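PDB 2GLF: probable M18-family aminopeptidase 1 from Thermotoga maritima, which probably acts as a zinc-dependent aminopeptidase, a metal-binding exopeptidase that removes residues from the N-terminus of peptides. Local coordinates for residues Ala254-Arg259 / Val441-Leu446. Numbering follows the deposited sequence.
Sequences AYTALR and VAYRSL
Helices 248-263 and 433-449 of the M18 metallopeptidase fold pack together where the ring of Tyr443 lies along the flank of Thr256 and Ala257. The backbones come close, with CA of Ala257 6.1 Å from CA of Tyr443, and the small methyl of alanine leaves room for the ring. CB of Ala257 touches Tyr443 CD1 at 3.9 Å, while the backbone N of Ala257 lies in the plane of the ring, at its edge. Thr256 approaches the same CD1-CE1 edge obliquely, its OG1 3.4 Å from Tyr443 CE1 and displaced from the ring plane on the side opposite to Ala257 CB. With chi1 at 47°, that hydroxyl sits between its backbone N and carbonyl carbon and donates a hydrogen bond to the carbonyl O of Ile252, one turn earlier; threonine thus buries its oxygen at the interface without needing a polar partner across it. Tyr443 holds its CG anti to the carbonyl carbon (chi1 -75°), and its OH donates a hydrogen bond to the carbonyl O of Met417. A long aromatic residue with a polar end suits this place: its ring edge lies against helix 248-263 and Met417 satisfies its hydroxyl. The side chain of Tyr443 lies about 10 Å from a bound manganese ion. The tyrosine links helix 433-449 to strand 414-421 of the mixed sheet, while Ala442 and Leu446 pack against helix 370-382.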
# COMPACT_ATOMS: atom_id res chain seq x y z
N ALA A 254 44.81 21.09 -0.69
CA ALA A 254 45.43 22.13 -1.50
C ALA A 254 46.50 22.82 -0.67
O ALA A 254 47.59 23.10 -1.16
CB ALA A 254 44.38 23.13 -1.94
N TYR A 255 46.18 23.09 0.59
CA TYR A 255 47.13 23.77 1.46
C TYR A 255 48.32 22.90 1.82
O TYR A 255 49.46 23.36 1.77
CB TYR A 255 46.45 24.23 2.75
CG TYR A 255 47.35 25.11 3.59
CD1 TYR A 255 47.68 26.40 3.17
CD2 TYR A 255 47.88 24.64 4.79
CE1 TYR A 255 48.53 27.21 3.93
CE2 TYR A 255 48.73 25.44 5.56
CZ TYR A 255 49.05 26.72 5.12
OH TYR A 255 49.90 27.52 5.87
N THR A 256 48.06 21.65 2.20
CA THR A 256 49.14 20.74 2.57
C THR A 256 50.09 20.49 1.41
O THR A 256 51.30 20.38 1.61
CB THR A 256 48.60 19.37 3.07
OG1 THR A 256 47.58 18.90 2.17
CG2 THR A 256 48.03 19.51 4.47
N ALA A 257 49.55 20.42 0.19
CA ALA A 257 50.38 20.21 -0.99
C ALA A 257 51.17 21.48 -1.31
O ALA A 257 52.34 21.41 -1.70
CB ALA A 257 49.52 19.81 -2.17
N LEU A 258 50.53 22.63 -1.15
CA LEU A 258 51.19 23.90 -1.40
C LEU A 258 52.40 24.01 -0.47
O LEU A 258 53.51 24.31 -0.91
CB LEU A 258 50.25 25.06 -1.11
CG LEU A 258 50.45 26.38 -1.88
CD1 LEU A 258 49.93 27.50 -1.01
CD2 LEU A 258 51.91 26.60 -2.21
N ARG A 259 52.18 23.75 0.81
CA ARG A 259 53.25 23.82 1.79
C ARG A 259 54.35 22.79 1.52
O ARG A 259 55.52 23.05 1.77
CB ARG A 259 52.70 23.64 3.21
CG ARG A 259 51.85 24.82 3.69
CD ARG A 259 52.70 26.08 3.84
NE ARG A 259 53.70 25.90 4.87
CZ ARG A 259 53.42 25.81 6.17
NH1 ARG A 259 52.17 25.92 6.59
NH2 ARG A 259 54.39 25.59 7.04
N VAL A 441 53.40 16.01 5.58
CA VAL A 441 54.61 15.22 5.65
C VAL A 441 54.61 14.19 4.53
O VAL A 441 55.60 14.05 3.80
CB VAL A 441 54.72 14.50 6.99
CG1 VAL A 441 55.98 13.65 7.02
CG2 VAL A 441 54.74 15.51 8.12
N ALA A 442 53.50 13.47 4.38
CA ALA A 442 53.37 12.46 3.34
C ALA A 442 53.59 13.05 1.95
O ALA A 442 54.38 12.54 1.16
CB ALA A 442 52.00 11.80 3.43
N TYR A 443 52.90 14.15 1.66
CA TYR A 443 53.01 14.82 0.36
C TYR A 443 54.43 15.29 0.03
O TYR A 443 54.87 15.19 -1.11
CB TYR A 443 52.08 16.03 0.30
CG TYR A 443 50.62 15.68 0.14
CD1 TYR A 443 49.64 16.67 0.19
CD2 TYR A 443 50.21 14.36 -0.08
CE1 TYR A 443 48.29 16.37 0.04
CE2 TYR A 443 48.86 14.04 -0.24
CZ TYR A 443 47.91 15.05 -0.18
OH TYR A 443 46.57 14.77 -0.32
N ARG A 444 55.13 15.81 1.03
CA ARG A 444 56.48 16.32 0.85
C ARG A 444 57.47 15.20 0.58
O ARG A 444 58.27 15.28 -0.36
CB ARG A 444 56.93 17.10 2.08
CG ARG A 444 58.37 17.54 2.04
CD ARG A 444 58.76 18.31 3.29
NE ARG A 444 60.20 18.57 3.33
CZ ARG A 444 60.81 19.31 4.25
NH1 ARG A 444 60.10 19.89 5.21
NH2 ARG A 444 62.12 19.49 4.20
N SER A 445 57.42 14.17 1.41
CA SER A 445 58.33 13.05 1.25
C SER A 445 57.98 12.20 0.03
O SER A 445 58.79 11.38 -0.41
CB SER A 445 58.33 12.20 2.52
OG SER A 445 57.02 11.85 2.91
N LEU A 446 56.79 12.38 -0.52
CA LEU A 446 56.41 11.62 -1.70
C LEU A 446 56.91 12.32 -2.96
O LEU A 446 57.23 11.67 -3.96
CB LEU A 446 54.90 11.44 -1.79
CG LEU A 446 54.31 10.25 -1.02
CD1 LEU A 446 52.80 10.30 -1.12
CD2 LEU A 446 54.84 8.94 -1.59